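Local coordinates for protein homocitrate synthase (Sulfolobus acidocaldarius, PDB 6KTQ) that catalyses the aldol-type condensation of 2-oxoglutarate with acetyl-CoA to homocitrate, the first step of lysine biosynthesis through the alpha-aminoadipate pathway, at residues Ala108-Glu114 with Thr153-Ala157; Ala125-Ser131 with Arg165-Ala171; Ile183-Arg187 with Phe219-Phe224. All coordinates share one frame; numbering follows the deposited sequence.

Contact 1. Residues Ala108-Glu114 with Thr153-Ala157; sequences AVKRDIE and TVSYA. With COA (coenzyme A), chain E.
Y156 swings its ring toward helix 110-118 because its CG stands opposite the backbone N (chi1 -173°), and E114, extended beyond CG, reaches out to the phenol. The hydroxyl donates to E114 OE2, with OH and OE2 2.7 Å apart, using the anti lone pair of that oxygen; carboxylate and ring planes are turned 70° apart. E114 OE1 accepts a weak hydrogen bond, part of a salt bridge, from R111 NE one turn back. K110 lays its CG over one face of the Y156 ring in a CH-pi contact, 4.1 Å from the centroid. Deeper in, I113 divides its branches: CG2 packs on A157 CB at 3.6 Å, while CD1 sits against T153 CB, also at 3.6 Å. T153 CG2 lies against the carbonyl of A108, and T153 OG1 is satisfied within its own helix by S149 O. Just ahead of the N-cap residue V109, A108 N donates to N1A of the coenzyme A adenine at 3.1 Å, and V109 CG1 touches the same ring. Two outer helices running the same way, their segments crossing at -27°, are typical of the helical layer round a TIM barrel, here with the adenine pocket at the start of one.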
loop_
_atom_site.group_PDB
_atom_site.type_symbol
_atom_site.label_atom_id
_atom_site.label_comp_id
_atom_site.label_asym_id
_atom_site.label_seq_id
_atom_site.Cartn_x
_atom_site.Cartn_y
_atom_site.Cartn_z
ATOM N N ALA A 108 11.913 -21.514 -24.843
ATOM C CA ALA A 108 12.869 -20.593 -25.419
ATOM C C ALA A 108 13.586 -21.336 -26.539
ATOM O O ALA A 108 14.746 -21.661 -26.425
ATOM C CB ALA A 108 13.847 -20.115 -24.366
ATOM N N VAL A 109 12.870 -21.619 -27.618
ATOM C CA VAL A 109 13.463 -22.268 -28.781
ATOM C C VAL A 109 12.758 -21.685 -29.992
ATOM O O VAL A 109 11.534 -21.523 -29.984
ATOM C CB VAL A 109 13.393 -23.833 -28.769
ATOM C CG1 VAL A 109 13.724 -24.416 -27.407
ATOM C CG2 VAL A 109 12.053 -24.358 -29.235
ATOM N N LYS A 110 13.547 -21.358 -31.010
ATOM C CA LYS A 110 13.076 -20.680 -32.221
ATOM C C LYS A 110 11.840 -21.328 -32.824
ATOM O O LYS A 110 10.871 -20.641 -33.156
ATOM C CB LYS A 110 14.182 -20.651 -33.284
ATOM C CG LYS A 110 15.053 -19.396 -33.293
ATOM C CD LYS A 110 16.186 -19.481 -34.323
ATOM C CE LYS A 110 15.799 -20.268 -35.581
ATOM N NZ LYS A 110 16.892 -20.324 -36.592
ATOM N N ARG A 111 11.882 -22.648 -32.970
ATOM C CA ARG A 111 10.736 -23.408 -33.484
ATOM C C ARG A 111 9.432 -23.016 -32.775
ATOM O O ARG A 111 8.522 -22.496 -33.413
ATOM C CB ARG A 111 10.978 -24.917 -33.356
ATOM C CG ARG A 111 9.959 -25.793 -34.078
ATOM C CD ARG A 111 10.184 -25.828 -35.582
ATOM N NE ARG A 111 9.583 -24.696 -36.304
ATOM C CZ ARG A 111 8.451 -24.739 -37.022
ATOM N NH1 ARG A 111 7.741 -25.861 -37.149
ATOM N NH2 ARG A 111 8.019 -23.636 -37.636
ATOM N N ASP A 112 9.354 -23.249 -31.462
ATOM C CA ASP A 112 8.131 -22.919 -30.691
ATOM C C ASP A 112 7.670 -21.508 -30.977
ATOM O O ASP A 112 6.486 -21.276 -31.239
ATOM C CB ASP A 112 8.349 -23.060 -29.183
ATOM C CG ASP A 112 8.493 -24.463 -28.759
ATOM O OD1 ASP A 112 8.741 -25.304 -29.643
ATOM O OD2 ASP A 112 8.356 -24.742 -27.546
ATOM N N ILE A 113 8.613 -20.564 -30.949
ATOM C CA ILE A 113 8.289 -19.151 -31.164
ATOM C C ILE A 113 7.681 -18.905 -32.554
ATOM O O ILE A 113 6.641 -18.244 -32.678
ATOM C CB ILE A 113 9.523 -18.258 -30.925
ATOM C CG1 ILE A 113 9.845 -18.216 -29.429
ATOM C CG2 ILE A 113 9.276 -16.841 -31.432
ATOM C CD1 ILE A 113 11.281 -17.895 -29.095
ATOM N N GLU A 114 8.315 -19.459 -33.586
ATOM C CA GLU A 114 7.807 -19.357 -34.968
ATOM C C GLU A 114 6.399 -19.936 -35.096
ATOM O O GLU A 114 5.533 -19.363 -35.767
ATOM C CB GLU A 114 8.742 -20.090 -35.938
ATOM C CG GLU A 114 10.089 -19.403 -36.142
ATOM C CD GLU A 114 11.207 -20.377 -36.506
ATOM O OE1 GLU A 114 10.923 -21.572 -36.728
ATOM O OE2 GLU A 114 12.378 -19.954 -36.553
ATOM N N THR A 153 15.660 -15.134 -27.365
ATOM C CA THR A 153 14.368 -15.699 -27.706
ATOM C C THR A 153 13.275 -14.701 -27.497
ATOM O O THR A 153 12.379 -14.612 -28.320
ATOM C CB THR A 153 14.082 -17.005 -26.946
ATOM O OG1 THR A 153 14.345 -16.828 -25.555
ATOM C CG2 THR A 153 14.975 -18.101 -27.464
ATOM N N VAL A 154 13.338 -13.917 -26.424
ATOM C CA VAL A 154 12.325 -12.867 -26.239
ATOM C C VAL A 154 12.387 -11.815 -27.348
ATOM O O VAL A 154 11.349 -11.365 -27.846
ATOM C CB VAL A 154 12.433 -12.178 -24.861
ATOM C CG1 VAL A 154 11.633 -10.887 -24.842
ATOM C CG2 VAL A 154 11.967 -13.135 -23.757
ATOM N N SER A 155 13.591 -11.411 -27.729
ATOM C CA SER A 155 13.749 -10.475 -28.872
ATOM C C SER A 155 13.228 -11.045 -30.178
ATOM O O SER A 155 12.484 -10.371 -30.916
ATOM C CB SER A 155 15.214 -10.093 -29.060
ATOM O OG SER A 155 15.617 -9.228 -28.023
ATOM N N TYR A 156 13.625 -12.282 -30.467
ATOM C CA TYR A 156 13.142 -12.975 -31.655
ATOM C C TYR A 156 11.616 -12.963 -31.706
ATOM O O TYR A 156 11.031 -12.610 -32.743
ATOM C CB TYR A 156 13.680 -14.409 -31.696
ATOM C CG TYR A 156 13.375 -15.166 -32.977
ATOM C CD1 TYR A 156 13.852 -14.722 -34.209
ATOM C CD2 TYR A 156 12.628 -16.344 -32.951
ATOM C CE1 TYR A 156 13.574 -15.419 -35.378
ATOM C CE2 TYR A 156 12.347 -17.041 -34.109
ATOM C CZ TYR A 156 12.824 -16.579 -35.318
ATOM O OH TYR A 156 12.540 -17.286 -36.463
ATOM N N ALA A 157 10.961 -13.316 -30.593
ATOM C CA ALA A 157 9.494 -13.384 -30.578
ATOM C C ALA A 157 8.904 -12.008 -30.822
ATOM O O ALA A 157 7.957 -11.848 -31.605
ATOM C CB ALA A 157 8.988 -13.939 -29.239
HETATM N N1A COA E . 13.423 -23.615 -23.175
HETATM C C2A COA E . 14.214 -24.386 -23.972
HETATM N N3A COA E . 14.378 -25.730 -23.791
HETATM C C4A COA E . 13.774 -26.373 -22.773
HETATM C C5A COA E . 12.902 -25.610 -21.877
HETATM C C6A COA E . 12.764 -24.161 -22.130
HETATM N N6A COA E . 11.977 -23.427 -21.320
HETATM N N7A COA E . 12.417 -26.485 -20.976
HETATM C C8A COA E . 12.943 -27.712 -21.261
HETATM N N9A COA E . 13.753 -27.627 -22.323
HETATM C C1B COA E . 14.427 -28.735 -23.016
HETATM C C2B COA E . 15.295 -29.619 -22.163
HETATM O O2B COA E . 16.579 -29.076 -21.915
HETATM C C3B COA E . 15.342 -30.836 -23.057
HETATM O O3B COA E . 16.121 -30.661 -24.220
HETATM P P3B COA E . 16.995 -31.887 -24.768
HETATM O O7A COA E . 18.044 -31.146 -25.512
HETATM O O8A COA E . 15.995 -32.658 -25.605
HETATM O O9A COA E . 17.477 -32.632 -23.568
HETATM C C4B COA E . 13.913 -30.982 -23.509
HETATM O O4B COA E . 13.410 -29.623 -23.528
HETATM C C5B COA E . 13.430 -31.986 -22.470
HETATM O O5B COA E . 12.201 -32.536 -22.698
HETATM P P1A COA E . 11.726 -33.795 -23.576
HETATM O O1A COA E . 10.335 -33.632 -23.084
HETATM O O2A COA E . 12.466 -35.087 -23.357
HETATM O O3A COA E . 11.978 -33.208 -25.055
HETATM P P2A COA E . 11.194 -33.553 -26.385
HETATM O O4A COA E . 11.092 -35.049 -26.533
HETATM O O5A COA E . 11.782 -32.691 -27.467
HETATM O O6A COA E . 9.730 -32.955 -26.172
HETATM C CBP COA E . 8.052 -31.264 -25.774
HETATM C CCP COA E . 9.548 -31.551 -25.931
HETATM C CDP COA E . 7.807 -29.776 -25.478
HETATM C CEP COA E . 7.343 -31.626 -27.085
HETATM C CAP COA E . 7.538 -32.176 -24.656
HETATM O OAP COA E . 8.324 -32.092 -23.459
HETATM C C9P COA E . 6.121 -31.850 -24.312
HETATM O O9P COA E . 5.252 -32.110 -25.111
HETATM N N8P COA E . 5.932 -31.270 -23.124
HETATM C C7P COA E . 4.634 -30.881 -22.604
HETATM C C6P COA E . 4.585 -29.364 -22.367
HETATM C C5P COA E . 5.528 -28.995 -21.238
HETATM O O5P COA E . 6.429 -29.777 -20.905
HETATM N N4P COA E . 5.337 -27.799 -20.662
HETATM C C3P COA E . 6.258 -27.327 -19.629
HETATM C C2P COA E . 5.776 -26.115 -18.853
HETATM S S1P COA E . 7.189 -25.607 -17.826
#

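Contact 2. Residues Ala125-Ser131 with Arg165-Ala171; sequences AIFYGIS and RFTAEDA. With COA (coenzyme A), chain E; AKG (2-oxoglutaric acid), chain D.
A125 and R165 open a parallel pairing in which backbone bonds do most of the work. I126 N donates to R165 O and I126 O accepts from T167 N; Y128 repeats the pattern with T167 O and E169 N, and I130 N closes the series on E169 O. The T167 N to I126 O bond is the shortest, at 2.7 Å.

Among the polar side chains, R165 turns its guanidinium by a bend at chi3 (97°), which lets NE donate to T167 OG1 at 3.2 Å, in the guanidinium plane. T167 OG1 in turn donates to O4 of 2-oxoglutarate at 2.8 Å, and R165 NH2 adds a weak bond to the same carboxylate oxygen while pairing with E72. An alanine in place of R165 would probably leave that carboxylate short of a positive charge, E72 without its ion-pair mate and T167 freer to turn. E169, near the carboxyl ends of the strands, pairs with K138. Past the strands, S131 OG donates to D170 OD2 at 2.7 Å, on its anti side but tilted out of the carboxylate plane.

Apolar contacts lie mostly on the I126 side of the sheet: the edge of the F166 ring meets Y128 CB, CE1 lying 3.8 Å from it, and I130 CG1 rests on A168 CB. On the substrate side, A125 CB sits over one face of the R165 guanidinium, toward its NH2 rim, 3.3 Å above the plane. Coenzyme A comes in beside F127, whose carbonyl O accepts from adenine N6A at 2.8 Å while C2P lies over one face of the ring.

Strands 101-106 and 193-198 continue the parallel barrel sheet beyond these two, and helices 143-159 and 176-189 cover F166 from outside.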
loop_
_atom_site.group_PDB
_atom_site.type_symbol
_atom_site.label_atom_id
_atom_site.label_comp_id
_atom_site.label_asym_id
_atom_site.label_seq_id
_atom_site.Cartn_x
_atom_site.Cartn_y
_atom_site.Cartn_z
ATOM N N ALA A 125 3.957 -16.565 -24.603
ATOM C CA ALA A 125 4.539 -16.688 -23.265
ATOM C C ALA A 125 5.704 -17.629 -23.292
ATOM O O ALA A 125 5.523 -18.850 -23.391
ATOM C CB ALA A 125 3.502 -17.185 -22.269
ATOM N N ILE A 126 6.905 -17.070 -23.219
ATOM C CA ILE A 126 8.115 -17.871 -23.217
ATOM C C ILE A 126 8.490 -18.143 -21.790
ATOM O O ILE A 126 8.594 -17.211 -20.983
ATOM C CB ILE A 126 9.291 -17.168 -23.917
ATOM C CG1 ILE A 126 8.983 -16.957 -25.408
ATOM C CG2 ILE A 126 10.546 -17.996 -23.748
ATOM C CD1 ILE A 126 9.956 -16.030 -26.108
ATOM N N PHE A 127 8.687 -19.416 -21.481
ATOM C CA PHE A 127 9.070 -19.825 -20.138
ATOM C C PHE A 127 10.500 -20.313 -20.073
ATOM O O PHE A 127 11.019 -20.841 -21.043
ATOM C CB PHE A 127 8.092 -20.886 -19.582
ATOM C CG PHE A 127 7.990 -22.141 -20.407
ATOM C CD1 PHE A 127 7.055 -22.239 -21.441
ATOM C CD2 PHE A 127 8.784 -23.240 -20.111
ATOM C CE1 PHE A 127 6.947 -23.401 -22.187
ATOM C CE2 PHE A 127 8.683 -24.406 -20.841
ATOM C CZ PHE A 127 7.776 -24.489 -21.882
ATOM N N TYR A 128 11.144 -20.103 -18.929
ATOM C CA TYR A 128 12.456 -20.676 -18.665
ATOM C C TYR A 128 12.635 -20.766 -17.172
ATOM O O TYR A 128 12.167 -19.906 -16.425
ATOM C CB TYR A 128 13.571 -19.805 -19.281
ATOM C CG TYR A 128 14.838 -20.537 -19.681
ATOM C CD1 TYR A 128 14.974 -21.098 -20.956
ATOM C CD2 TYR A 128 15.920 -20.631 -18.810
ATOM C CE1 TYR A 128 16.154 -21.765 -21.327
ATOM C CE2 TYR A 128 17.094 -21.294 -19.168
ATOM C CZ TYR A 128 17.206 -21.851 -20.419
ATOM O OH TYR A 128 18.363 -22.511 -20.748
ATOM N N GLY A 129 13.366 -21.787 -16.750
ATOM C CA GLY A 129 13.565 -22.082 -15.349
ATOM C C GLY A 129 14.768 -21.306 -14.877
ATOM O O GLY A 129 15.850 -21.504 -15.393
ATOM N N ILE A 130 14.589 -20.437 -13.883
ATOM C CA ILE A 130 15.678 -19.555 -13.476
ATOM C C ILE A 130 16.192 -19.746 -12.051
ATOM O O ILE A 130 17.044 -18.969 -11.575
ATOM C CB ILE A 130 15.364 -18.092 -13.820
ATOM C CG1 ILE A 130 13.995 -17.639 -13.338
ATOM C CG2 ILE A 130 15.396 -17.903 -15.317
ATOM C CD1 ILE A 130 13.862 -17.645 -11.842
ATOM N N SER A 131 15.749 -20.820 -11.393
ATOM C CA SER A 131 16.350 -21.224 -10.147
ATOM C C SER A 131 17.590 -21.998 -10.458
ATOM O O SER A 131 17.742 -22.506 -11.572
ATOM C CB SER A 131 15.408 -22.160 -9.370
ATOM O OG SER A 131 15.164 -23.338 -10.121
ATOM N N ARG A 165 5.144 -12.270 -23.139
ATOM C CA ARG A 165 5.345 -12.493 -21.717
ATOM C C ARG A 165 6.530 -13.420 -21.512
ATOM O O ARG A 165 6.745 -14.331 -22.295
ATOM C CB ARG A 165 4.076 -13.073 -21.081
ATOM C CG ARG A 165 4.266 -13.398 -19.616
ATOM C CD ARG A 165 3.013 -14.056 -19.068
ATOM N NE ARG A 165 3.100 -15.509 -19.037
ATOM C CZ ARG A 165 2.079 -16.341 -19.237
ATOM N NH1 ARG A 165 0.877 -15.889 -19.552
ATOM N NH2 ARG A 165 2.284 -17.650 -19.153
ATOM N N PHE A 166 7.297 -13.197 -20.456
ATOM C CA PHE A 166 8.298 -14.136 -20.041
ATOM C C PHE A 166 7.834 -14.739 -18.738
ATOM O O PHE A 166 7.459 -14.014 -17.838
ATOM C CB PHE A 166 9.666 -13.481 -19.827
ATOM C CG PHE A 166 10.665 -14.421 -19.248
ATOM C CD1 PHE A 166 11.199 -15.429 -20.036
ATOM C CD2 PHE A 166 11.006 -14.365 -17.893
ATOM C CE1 PHE A 166 12.073 -16.342 -19.506
ATOM C CE2 PHE A 166 11.894 -15.271 -17.359
ATOM C CZ PHE A 166 12.430 -16.262 -18.162
ATOM N N THR A 167 7.879 -16.065 -18.636
ATOM C CA THR A 167 7.573 -16.744 -17.388
ATOM C C THR A 167 8.848 -17.172 -16.719
ATOM O O THR A 167 9.637 -17.919 -17.302
ATOM C CB THR A 167 6.679 -17.971 -17.623
ATOM O OG1 THR A 167 5.399 -17.531 -18.041
ATOM C CG2 THR A 167 6.523 -18.769 -16.350
ATOM N N ALA A 168 9.058 -16.686 -15.504
ATOM C CA ALA A 168 10.171 -17.069 -14.708
ATOM C C ALA A 168 9.761 -18.281 -13.886
ATOM O O ALA A 168 9.125 -18.165 -12.837
ATOM C CB ALA A 168 10.616 -15.929 -13.805
ATOM N N GLU A 169 10.119 -19.456 -14.395
ATOM C CA GLU A 169 9.738 -20.705 -13.779
ATOM C C GLU A 169 10.620 -20.956 -12.570
ATOM O O GLU A 169 11.840 -20.687 -12.599
ATOM C CB GLU A 169 9.824 -21.827 -14.829
ATOM C CG GLU A 169 9.468 -23.198 -14.339
ATOM C CD GLU A 169 9.416 -24.232 -15.460
ATOM O OE1 GLU A 169 8.642 -25.207 -15.317
ATOM O OE2 GLU A 169 10.166 -24.093 -16.465
ATOM N N ASP A 170 9.993 -21.464 -11.507
ATOM C CA ASP A 170 10.625 -21.661 -10.192
ATOM C C ASP A 170 11.253 -20.371 -9.642
ATOM O O ASP A 170 12.248 -20.405 -8.900
ATOM C CB ASP A 170 11.665 -22.766 -10.257
ATOM C CG ASP A 170 11.893 -23.445 -8.943
ATOM O OD1 ASP A 170 11.060 -23.356 -8.018
ATOM O OD2 ASP A 170 12.932 -24.098 -8.806
ATOM N N ALA A 171 10.644 -19.257 -9.999
ATOM C CA ALA A 171 11.064 -17.942 -9.503
ATOM C C ALA A 171 11.055 -17.875 -7.999
ATOM O O ALA A 171 11.894 -17.196 -7.402
ATOM C CB ALA A 171 10.158 -16.871 -10.048
HETATM N N1A COA E . 13.423 -23.615 -23.175
HETATM C C2A COA E . 14.214 -24.386 -23.972
HETATM N N3A COA E . 14.378 -25.730 -23.791
HETATM C C4A COA E . 13.774 -26.373 -22.773
HETATM C C5A COA E . 12.902 -25.610 -21.877
HETATM C C6A COA E . 12.764 -24.161 -22.130
HETATM N N6A COA E . 11.977 -23.427 -21.320
HETATM N N7A COA E . 12.417 -26.485 -20.976
HETATM C C8A COA E . 12.943 -27.712 -21.261
HETATM N N9A COA E . 13.753 -27.627 -22.323
HETATM C C1B COA E . 14.427 -28.735 -23.016
HETATM C C2B COA E . 15.295 -29.619 -22.163
HETATM O O2B COA E . 16.579 -29.076 -21.915
HETATM C C3B COA E . 15.342 -30.836 -23.057
HETATM O O3B COA E . 16.121 -30.661 -24.220
HETATM P P3B COA E . 16.995 -31.887 -24.768
HETATM O O7A COA E . 18.044 -31.146 -25.512
HETATM O O8A COA E . 15.995 -32.658 -25.605
HETATM O O9A COA E . 17.477 -32.632 -23.568
HETATM C C4B COA E . 13.913 -30.982 -23.509
HETATM O O4B COA E . 13.410 -29.623 -23.528
HETATM C C5B COA E . 13.430 -31.986 -22.470
HETATM O O5B COA E . 12.201 -32.536 -22.698
HETATM P P1A COA E . 11.726 -33.795 -23.576
HETATM O O1A COA E . 10.335 -33.632 -23.084
HETATM O O2A COA E . 12.466 -35.087 -23.357
HETATM O O3A COA E . 11.978 -33.208 -25.055
HETATM P P2A COA E . 11.194 -33.553 -26.385
HETATM O O4A COA E . 11.092 -35.049 -26.533
HETATM O O5A COA E . 11.782 -32.691 -27.467
HETATM O O6A COA E . 9.730 -32.955 -26.172
HETATM C CBP COA E . 8.052 -31.264 -25.774
HETATM C CCP COA E . 9.548 -31.551 -25.931
HETATM C CDP COA E . 7.807 -29.776 -25.478
HETATM C CEP COA E . 7.343 -31.626 -27.085
HETATM C CAP COA E . 7.538 -32.176 -24.656
HETATM O OAP COA E . 8.324 -32.092 -23.459
HETATM C C9P COA E . 6.121 -31.850 -24.312
HETATM O O9P COA E . 5.252 -32.110 -25.111
HETATM N N8P COA E . 5.932 -31.270 -23.124
HETATM C C7P COA E . 4.634 -30.881 -22.604
HETATM C C6P COA E . 4.585 -29.364 -22.367
HETATM C C5P COA E . 5.528 -28.995 -21.238
HETATM O O5P COA E . 6.429 -29.777 -20.905
HETATM N N4P COA E . 5.337 -27.799 -20.662
HETATM C C3P COA E . 6.258 -27.327 -19.629
HETATM C C2P COA E . 5.776 -26.115 -18.853
HETATM S S1P COA E . 7.189 -25.607 -17.826
HETATM C C1 AKG D . 5.147 -23.253 -13.892
HETATM O O1 AKG D . 4.606 -23.585 -12.821
HETATM O O2 AKG D . 6.377 -23.023 -13.927
HETATM C C2 AKG D . 4.313 -23.147 -15.108
HETATM O O5 AKG D . 3.435 -23.989 -15.341
HETATM C C3 AKG D . 4.509 -21.962 -16.050
HETATM C C4 AKG D . 3.593 -20.846 -15.540
HETATM C C5 AKG D . 3.463 -19.605 -16.413
HETATM O O3 AKG D . 3.221 -18.519 -15.807
HETATM O O4 AKG D . 3.615 -19.689 -17.673
#

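Contact 3. Residues Ile183-Arg187 with Phe219-Phe224; sequences IKTVR and FPDIEF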
loop_
_atom_site.group_PDB
_atom_site.type_symbol
_atom_site.label_atom_id
_atom_site.label_comp_id
_atom_site.label_asym_id
_atom_site.label_seq_id
_atom_site.Cartn_x
_atom_site.Cartn_y
_atom_site.Cartn_z
ATOM N N ILE A 183 14.617 -10.199 -14.994
ATOM C CA ILE A 183 13.540 -9.293 -15.368
ATOM C C ILE A 183 14.019 -8.086 -16.200
ATOM O O ILE A 183 13.336 -7.666 -17.147
ATOM C CB ILE A 183 12.783 -8.806 -14.110
ATOM C CG1 ILE A 183 12.011 -9.980 -13.490
ATOM C CG2 ILE A 183 11.799 -7.703 -14.452
ATOM C CD1 ILE A 183 11.626 -9.769 -12.045
ATOM N N LYS A 184 15.163 -7.528 -15.831
ATOM C CA LYS A 184 15.779 -6.428 -16.594
ATOM C C LYS A 184 16.096 -6.894 -17.991
ATOM O O LYS A 184 15.804 -6.213 -18.970
ATOM C CB LYS A 184 17.089 -5.971 -15.941
ATOM C CG LYS A 184 16.888 -5.231 -14.648
ATOM C CD LYS A 184 18.217 -4.962 -13.955
ATOM C CE LYS A 184 18.008 -4.424 -12.547
ATOM N NZ LYS A 184 19.267 -4.521 -11.762
ATOM N N THR A 185 16.708 -8.067 -18.069
ATOM C CA THR A 185 17.043 -8.676 -19.360
ATOM C C THR A 185 15.824 -8.780 -20.264
ATOM O O THR A 185 15.827 -8.261 -21.385
ATOM C CB THR A 185 17.706 -10.051 -19.166
ATOM O OG1 THR A 185 18.868 -9.909 -18.347
ATOM C CG2 THR A 185 18.088 -10.668 -20.477
ATOM N N VAL A 186 14.741 -9.399 -19.778
ATOM C CA VAL A 186 13.572 -9.610 -20.647
ATOM C C VAL A 186 12.819 -8.331 -20.954
ATOM O O VAL A 186 12.283 -8.159 -22.065
ATOM C CB VAL A 186 12.599 -10.686 -20.102
ATOM C CG1 VAL A 186 13.323 -12.003 -19.965
ATOM C CG2 VAL A 186 11.970 -10.244 -18.775
ATOM N N ARG A 187 12.786 -7.427 -19.984
ATOM C CA ARG A 187 12.292 -6.084 -20.235
ATOM C C ARG A 187 13.051 -5.434 -21.409
ATOM O O ARG A 187 12.445 -5.036 -22.401
ATOM C CB ARG A 187 12.420 -5.236 -18.963
ATOM C CG ARG A 187 11.851 -3.835 -19.109
ATOM C CD ARG A 187 12.928 -2.781 -19.076
ATOM N NE ARG A 187 13.385 -2.526 -17.712
ATOM C CZ ARG A 187 14.652 -2.579 -17.293
ATOM N NH1 ARG A 187 14.942 -2.326 -16.018
ATOM N NH2 ARG A 187 15.633 -2.867 -18.121
ATOM N N PHE A 219 9.959 -2.153 -11.358
ATOM C CA PHE A 219 9.797 -2.309 -12.797
ATOM C C PHE A 219 8.443 -1.794 -13.194
ATOM O O PHE A 219 7.567 -2.556 -13.609
ATOM C CB PHE A 219 9.963 -3.770 -13.231
ATOM C CG PHE A 219 11.282 -4.369 -12.845
ATOM C CD1 PHE A 219 12.432 -4.067 -13.559
ATOM C CD2 PHE A 219 11.381 -5.219 -11.754
ATOM C CE1 PHE A 219 13.640 -4.614 -13.202
ATOM C CE2 PHE A 219 12.589 -5.762 -11.388
ATOM C CZ PHE A 219 13.723 -5.467 -12.113
ATOM N N PRO A 220 8.266 -0.472 -13.093
ATOM C CA PRO A 220 6.968 0.126 -13.341
ATOM C C PRO A 220 6.549 0.075 -14.807
ATOM O O PRO A 220 5.393 0.290 -15.108
ATOM C CB PRO A 220 7.157 1.582 -12.864
ATOM C CG PRO A 220 8.608 1.848 -13.022
ATOM C CD PRO A 220 9.291 0.538 -12.751
ATOM N N ASP A 221 7.474 -0.223 -15.705
ATOM C CA ASP A 221 7.138 -0.357 -17.107
ATOM C C ASP A 221 6.682 -1.783 -17.475
ATOM O O ASP A 221 6.270 -1.990 -18.599
ATOM C CB ASP A 221 8.322 0.079 -17.976
ATOM C CG ASP A 221 9.614 -0.665 -17.642
ATOM O OD1 ASP A 221 9.964 -0.862 -16.437
ATOM O OD2 ASP A 221 10.306 -1.042 -18.607
ATOM N N ILE A 222 6.771 -2.737 -16.536
ATOM C CA ILE A 222 6.338 -4.158 -16.702
ATOM C C ILE A 222 5.083 -4.454 -15.838
ATOM O O ILE A 222 4.937 -3.904 -14.754
ATOM C CB ILE A 222 7.461 -5.122 -16.233
ATOM C CG1 ILE A 222 8.732 -4.970 -17.074
ATOM C CG2 ILE A 222 7.019 -6.584 -16.257
ATOM C CD1 ILE A 222 8.544 -5.261 -18.553
ATOM N N GLU A 223 4.181 -5.307 -16.308
ATOM C CA GLU A 223 3.104 -5.816 -15.451
ATOM C C GLU A 223 3.360 -7.283 -15.116
ATOM O O GLU A 223 3.967 -8.017 -15.903
ATOM C CB GLU A 223 1.753 -5.645 -16.097
ATOM C CG GLU A 223 1.210 -4.227 -15.995
ATOM C CD GLU A 223 -0.217 -4.111 -16.513
ATOM O OE1 GLU A 223 -0.975 -5.099 -16.466
ATOM O OE2 GLU A 223 -0.600 -3.011 -16.955
ATOM N N PHE A 224 2.915 -7.693 -13.939
ATOM C CA PHE A 224 3.322 -8.973 -13.400
ATOM C C PHE A 224 2.112 -9.903 -13.238
ATOM O O PHE A 224 1.006 -9.465 -12.865
ATOM C CB PHE A 224 4.039 -8.763 -12.068
ATOM C CG PHE A 224 5.416 -8.204 -12.215
ATOM C CD1 PHE A 224 6.503 -9.048 -12.369
ATOM C CD2 PHE A 224 5.626 -6.823 -12.232
ATOM C CE1 PHE A 224 7.786 -8.541 -12.539
ATOM C CE2 PHE A 224 6.901 -6.304 -12.405
ATOM C CZ PHE A 224 7.984 -7.154 -12.544
#
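F219 offers the face of its ring to I183 where helix 176-189 packs beside the turn between helix 205-218 and strand 223-228, a helix-to-strand connection of the TIM barrel. The type I turn from F219 to I222, closed by I222 N donating to F219 O, brings three side chains of the second segment against the helix.

With chi1 at -69°, I183 sets CG1 beside its backbone N and leaves the CG2 methyl anti to it, facing the ring. This methyl stands 3.5 Å from the F219 centroid and 3° off the normal, over the ring centre, a CH-pi contact of nearly ideal geometry. The other branch of I183 takes a different partner, its CD1 approaching the edge of F224 at CE1, 4.1 Å away. The F219 ring is bordered at its rim as well: K184 CG comes to CE1 near the ring plane at 3.6 Å, and R187 NH1 lies in plane at the edge.

R187 leaves the helix with CG opposite its backbone N and then folds at chi2 and chi3, so the chain doubles back over its own helix until K184 CA lies over one guanidinium face. On the way its CG packs on I222 CD1 at 3.6 Å. F224 packs on helix 205-218 and on strand 193-198, and I222 on V194 of that strand, whereas D221 and K184 are exposed.

The charged pairing is loose. D221 OD2 lies near the plane of the R187 guanidinium, and the two flat groups are 26° apart; the salt bridge spans 3.5 Å from R187 NE to D221 OD2, while R187 CD approaches the same oxygen more closely, at 3.2 Å.

How the contacts relate
The three contacts occupy neighbouring sectors of one barrel wall. Contact 1 packs two outer helices on the strands of contact 2, their centres about 14 Å apart: I113 CD1 reaches I126 CD1 at 3.8 Å, and A108 CB touches Y128 CD1 at 3.7 Å. Both contacts hold the coenzyme A adenine. Contact 2 alone of the three touches 2-oxoglutarate, and its E169 side chain is about 7 Å from the zinc ion. Contact 3, about 13 Å from contact 2 between centres, joins it where F166 CG meets V186 CG1 at 3.7 Å, and it touches contact 1 where V154 CG1 lies 3.9 Å from V186 O. In contact 3 the side chain of F224 is about 10 Å from the bound 2-oxoglutarate.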